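PDB 5GHG: aminotransferase class-III from Ochrobactrum anthropi, which probably transfers amino groups between amines and keto compounds as a class-III omega-transaminase, using a pyridoxal-phosphate cofactor held here in its aminated form. Local coordinates for residues Leu401-Val414 / Ala442-Leu454. The protein carries 1 engineered substitution. Numbering follows the deposited sequence.
Sequences LGAKANAVLQERGV and ALEATLNDVQASL
A knob-into-hole contact joins helices 401-411 and 442-454: the side chain of Val-450 drops among Leu-401, Lys-404, Ala-405 and Val-408. Its CG2 lies 3.9 Å from Ala-405 CA, while CG1, on the other branch, meets Leu-401 CD1. The axes approach to 9.2 Å, with 127° between their directions. One turn back along 442-454, Thr-446 comes close to the backbone of Leu-409. Its OG1 stands 3.5 Å from Leu-409 CA and donates to Ala-442 O, its own helix's carbonyl, at 2.7 Å; that oxygen also accepts from Thr-446 N, from the opposite face of its plane. With chi1 at -70° placing CG2 anti to the backbone N, the methyl is left to pack on Val-408 CG1 and Ala-405 O.

At the end of helix 401-411, where Gly-413 is the C-prime residue of a Schellman motif, Arg-412, extended from CG to NE, slides past Thr-446 and grips Asp-449 side-on. Arg-412 NH2 (2.8 Å) and NE (3.2 Å) both donate to Asp-449 OD2 in a salt bridge, with OD2 in the guanidinium plane; they reach it from the same face of the carboxylate. Ala-445 CB sits over one guanidinium face, 3.3 Å above its centre. An alanine in place of Asp-449 would probably leave the guanidinium without its anionic mate and free to swing off Ala-445. Beneath, Leu-409 and Leu-443 reach Phe-425, and Leu-401 and Ala-405 touch Leu-385, so the pair forms part of the helical layer on the sheet of an alpha/beta sandwich, as in the C-terminal part of fold-type I aminotransferases.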
loop_
_atom_site.group_PDB
_atom_site.type_symbol
_atom_site.label_atom_id
_atom_site.label_comp_id
_atom_site.label_asym_id
_atom_site.label_seq_id
_atom_site.Cartn_x
_atom_site.Cartn_y
_atom_site.Cartn_z
ATOM N N LEU B 401 -21.611 23.072 -7.601
ATOM C CA LEU B 401 -22.088 22.915 -8.962
ATOM C C LEU B 401 -21.619 21.577 -9.552
ATOM O O LEU B 401 -22.412 20.852 -10.172
ATOM C CB LEU B 401 -21.632 24.094 -9.820
ATOM C CG LEU B 401 -22.058 24.228 -11.270
ATOM C CD1 LEU B 401 -23.580 24.235 -11.394
ATOM C CD2 LEU B 401 -21.464 25.520 -11.857
ATOM N N GLY B 402 -20.360 21.220 -9.323
ATOM C CA GLY B 402 -19.873 19.916 -9.752
ATOM C C GLY B 402 -20.628 18.755 -9.134
ATOM O O GLY B 402 -20.974 17.794 -9.822
ATOM N N ALA B 403 -20.891 18.824 -7.834
ATOM C CA ALA B 403 -21.654 17.766 -7.178
ATOM C C ALA B 403 -23.071 17.671 -7.737
ATOM O O ALA B 403 -23.588 16.563 -7.962
ATOM C CB ALA B 403 -21.698 17.992 -5.659
ATOM N N LYS B 404 -23.714 18.814 -7.961
ATOM C CA LYS B 404 -25.054 18.827 -8.527
ATOM C C LYS B 404 -25.093 18.156 -9.890
ATOM O O LYS B 404 -25.937 17.280 -10.146
ATOM C CB LYS B 404 -25.560 20.270 -8.618
ATOM C CG LYS B 404 -27.018 20.446 -9.021
ATOM C CD LYS B 404 -27.405 21.931 -8.897
ATOM C CE LYS B 404 -28.829 22.212 -9.382
ATOM N NZ LYS B 404 -29.821 21.660 -8.437
ATOM N N ALA B 405 -24.169 18.529 -10.778
ATOM C CA ALA B 405 -24.196 18.004 -12.145
ATOM C C ALA B 405 -23.797 16.520 -12.178
ATOM O O ALA B 405 -24.370 15.740 -12.943
ATOM C CB ALA B 405 -23.287 18.838 -13.044
ATOM N N ASN B 406 -22.844 16.122 -11.335
ATOM C CA ASN B 406 -22.409 14.731 -11.279
ATOM C C ASN B 406 -23.557 13.813 -10.855
ATOM O O ASN B 406 -23.705 12.713 -11.378
ATOM C CB ASN B 406 -21.241 14.599 -10.311
ATOM C CG ASN B 406 -20.450 13.302 -10.498
ATOM O OD1 ASN B 406 -20.240 12.859 -11.617
ATOM N ND2 ASN B 406 -19.997 12.728 -9.413
ATOM N N ALA B 407 -24.374 14.264 -9.897
ATOM C CA ALA B 407 -25.531 13.475 -9.475
ATOM C C ALA B 407 -26.543 13.305 -10.609
ATOM O O ALA B 407 -27.113 12.223 -10.790
ATOM C CB ALA B 407 -26.185 14.118 -8.255
ATOM N N VAL B 408 -26.784 14.368 -11.377
ATOM C CA VAL B 408 -27.700 14.267 -12.507
ATOM C C VAL B 408 -27.126 13.353 -13.585
ATOM O O VAL B 408 -27.835 12.528 -14.169
ATOM C CB VAL B 408 -28.015 15.664 -13.072
ATOM C CG1 VAL B 408 -28.779 15.524 -14.395
ATOM C CG2 VAL B 408 -28.827 16.455 -12.087
ATOM N N LEU B 409 -25.829 13.477 -13.855
ATOM C CA LEU B 409 -25.206 12.611 -14.841
ATOM C C LEU B 409 -25.333 11.134 -14.436
ATOM O O LEU B 409 -25.582 10.269 -15.288
ATOM C CB LEU B 409 -23.743 13.002 -15.024
ATOM C CG LEU B 409 -22.915 12.403 -16.136
ATOM C CD1 LEU B 409 -23.576 12.572 -17.488
ATOM C CD2 LEU B 409 -21.529 13.053 -16.150
ATOM N N GLN B 410 -25.183 10.834 -13.143
ATOM C CA GLN B 410 -25.374 9.467 -12.670
ATOM C C GLN B 410 -26.822 8.998 -12.854
ATOM O O GLN B 410 -27.068 7.836 -13.189
ATOM C CB GLN B 410 -24.953 9.346 -11.202
ATOM C CG GLN B 410 -25.095 7.932 -10.619
ATOM C CD GLN B 410 -24.582 7.871 -9.188
ATOM O OE1 GLN B 410 -23.509 8.397 -8.896
ATOM N NE2 GLN B 410 -25.364 7.295 -8.280
ATOM N N GLU B 411 -27.790 9.895 -12.641
ATOM C CA GLU B 411 -29.178 9.570 -12.958
ATOM C C GLU B 411 -29.344 9.208 -14.432
ATOM O O GLU B 411 -30.196 8.390 -14.780
ATOM C CB GLU B 411 -30.104 10.745 -12.634
ATOM C CG GLU B 411 -30.260 11.091 -11.180
ATOM C CD GLU B 411 -31.194 12.291 -10.994
ATOM O OE1 GLU B 411 -30.698 13.403 -10.655
ATOM O OE2 GLU B 411 -32.420 12.144 -11.268
ATOM N N ARG B 412 -28.580 9.846 -15.308
ATOM C CA ARG B 412 -28.624 9.570 -16.727
ATOM C C ARG B 412 -27.703 8.409 -17.130
ATOM O O ARG B 412 -27.444 8.218 -18.322
ATOM C CB ARG B 412 -28.265 10.832 -17.517
ATOM C CG ARG B 412 -29.380 11.868 -17.497
ATOM C CD ARG B 412 -28.987 13.178 -18.149
ATOM N NE ARG B 412 -30.128 14.085 -18.293
ATOM C CZ ARG B 412 -30.982 14.037 -19.306
ATOM N NH1 ARG B 412 -30.821 13.126 -20.276
ATOM N NH2 ARG B 412 -31.989 14.900 -19.353
ATOM N N GLY B 413 -27.218 7.639 -16.164
ATOM C CA GLY B 413 -26.519 6.409 -16.466
ATOM C C GLY B 413 -25.052 6.553 -16.798
ATOM O O GLY B 413 -24.509 5.722 -17.523
ATOM N N VAL B 414 -24.401 7.609 -16.314
ATOM C CA VAL B 414 -22.989 7.844 -16.571
ATOM C C VAL B 414 -22.324 8.181 -15.235
ATOM O O VAL B 414 -22.764 9.100 -14.532
ATOM C CB VAL B 414 -22.773 8.985 -17.588
ATOM C CG1 VAL B 414 -21.291 9.328 -17.716
ATOM C CG2 VAL B 414 -23.361 8.631 -18.959
ATOM N N ALA B 442 -25.083 12.544 -22.832
ATOM C CA ALA B 442 -25.607 12.574 -21.467
ATOM C C ALA B 442 -25.094 13.799 -20.706
ATOM O O ALA B 442 -25.820 14.392 -19.894
ATOM C CB ALA B 442 -25.244 11.300 -20.715
ATOM N N LEU B 443 -23.841 14.179 -20.942
ATOM C CA LEU B 443 -23.330 15.389 -20.325
ATOM C C LEU B 443 -24.067 16.623 -20.837
ATOM O O LEU B 443 -24.443 17.497 -20.057
ATOM C CB LEU B 443 -21.834 15.521 -20.564
ATOM C CG LEU B 443 -21.210 16.825 -20.074
ATOM C CD1 LEU B 443 -21.367 16.977 -18.552
ATOM C CD2 LEU B 443 -19.759 16.905 -20.505
ATOM N N GLU B 444 -24.269 16.713 -22.150
ATOM C CA GLU B 444 -24.970 17.871 -22.696
ATOM C C GLU B 444 -26.362 18.016 -22.088
ATOM O O GLU B 444 -26.756 19.110 -21.663
ATOM C CB GLU B 444 -25.067 17.770 -24.216
ATOM C CG GLU B 444 -25.892 18.896 -24.811
ATOM C CD GLU B 444 -25.856 18.909 -26.332
ATOM O OE1 GLU B 444 -25.508 17.877 -26.940
ATOM O OE2 GLU B 444 -26.163 19.969 -26.904
ATOM N N ALA B 445 -27.122 16.914 -22.047
ATOM C CA ALA B 445 -28.461 16.960 -21.461
ATOM C C ALA B 445 -28.396 17.285 -19.969
ATOM O O ALA B 445 -29.259 17.991 -19.440
ATOM C CB ALA B 445 -29.178 15.631 -21.696
ATOM N N THR B 446 -27.385 16.761 -19.280
ATOM C CA THR B 446 -27.171 17.082 -17.871
ATOM C C THR B 446 -26.985 18.583 -17.669
ATOM O O THR B 446 -27.579 19.180 -16.767
ATOM C CB THR B 446 -25.938 16.347 -17.337
ATOM O OG1 THR B 446 -26.214 14.947 -17.255
ATOM C CG2 THR B 446 -25.585 16.859 -15.968
ATOM N N LEU B 447 -26.131 19.199 -18.485
ATOM C CA LEU B 447 -25.877 20.626 -18.316
ATOM C C LEU B 447 -27.143 21.441 -18.599
ATOM O O LEU B 447 -27.400 22.435 -17.924
ATOM C CB LEU B 447 -24.733 21.068 -19.213
ATOM C CG LEU B 447 -23.408 20.396 -18.836
ATOM C CD1 LEU B 447 -22.276 20.894 -19.714
ATOM C CD2 LEU B 447 -23.087 20.620 -17.375
ATOM N N ASN B 448 -27.940 21.021 -19.584
ATOM C CA ASN B 448 -29.218 21.701 -19.832
ATOM C C ASN B 448 -30.170 21.555 -18.645
ATOM O O ASN B 448 -30.816 22.524 -18.236
ATOM C CB ASN B 448 -29.846 21.175 -21.113
ATOM C CG ASN B 448 -29.088 21.623 -22.339
ATOM O OD1 ASN B 448 -28.341 22.605 -22.283
ATOM N ND2 ASN B 448 -29.237 20.915 -23.433
ATOM N N ASP B 449 -30.270 20.346 -18.078
ATOM C CA ASP B 449 -31.110 20.134 -16.900
ATOM C C ASP B 449 -30.665 21.022 -15.739
ATOM O O ASP B 449 -31.497 21.645 -15.068
ATOM C CB ASP B 449 -31.070 18.678 -16.456
ATOM C CG ASP B 449 -31.942 17.776 -17.316
ATOM O OD1 ASP B 449 -32.689 18.311 -18.164
ATOM O OD2 ASP B 449 -31.870 16.520 -17.122
ATOM N N VAL B 450 -29.364 21.049 -15.457
ATOM C CA VAL B 450 -28.865 21.823 -14.339
ATOM C C VAL B 450 -29.120 23.315 -14.577
ATOM O O VAL B 450 -29.530 24.045 -13.669
ATOM C CB VAL B 450 -27.365 21.543 -14.108
ATOM C CG1 VAL B 450 -26.826 22.478 -13.053
ATOM C CG2 VAL B 450 -27.160 20.081 -13.673
ATOM N N GLN B 451 -28.868 23.779 -15.797
ATOM C CA GLN B 451 -29.120 25.180 -16.122
ATOM C C GLN B 451 -30.593 25.539 -15.907
ATOM O O GLN B 451 -30.913 26.564 -15.300
ATOM C CB GLN B 451 -28.691 25.460 -17.555
ATOM C CG GLN B 451 -29.075 26.835 -18.085
ATOM C CD GLN B 451 -28.320 27.967 -17.403
ATOM O OE1 GLN B 451 -27.461 27.738 -16.546
ATOM N NE2 GLN B 451 -28.630 29.201 -17.790
ATOM N N ALA B 452 -31.498 24.680 -16.375
ATOM C CA ALA B 452 -32.924 24.923 -16.162
ATOM C C ALA B 452 -33.250 24.984 -14.679
ATOM O O ALA B 452 -34.017 25.847 -14.232
ATOM C CB ALA B 452 -33.748 23.845 -16.852
ATOM N N SER B 453 -32.679 24.074 -13.896
ATOM C CA SER B 453 -32.951 24.035 -12.468
ATOM C C SER B 453 -32.447 25.300 -11.775
ATOM O O SER B 453 -33.107 25.831 -10.876
ATOM C CB SER B 453 -32.320 22.784 -11.857
ATOM O OG SER B 453 -32.145 22.916 -10.469
ATOM N N LEU B 454 -31.286 25.801 -12.192
ATOM C CA LEU B 454 -30.746 27.010 -11.591
ATOM C C LEU B 454 -31.641 28.224 -11.867
ATOM O O LEU B 454 -31.834 29.059 -10.989
ATOM C CB LEU B 454 -29.329 27.270 -12.106
ATOM C CG LEU B 454 -28.289 26.237 -11.659
ATOM C CD1 LEU B 454 -26.923 26.563 -12.253
ATOM C CD2 LEU B 454 -28.203 26.183 -10.155
HETATM O O HOH W 1 -31.834 14.613 -15.577
#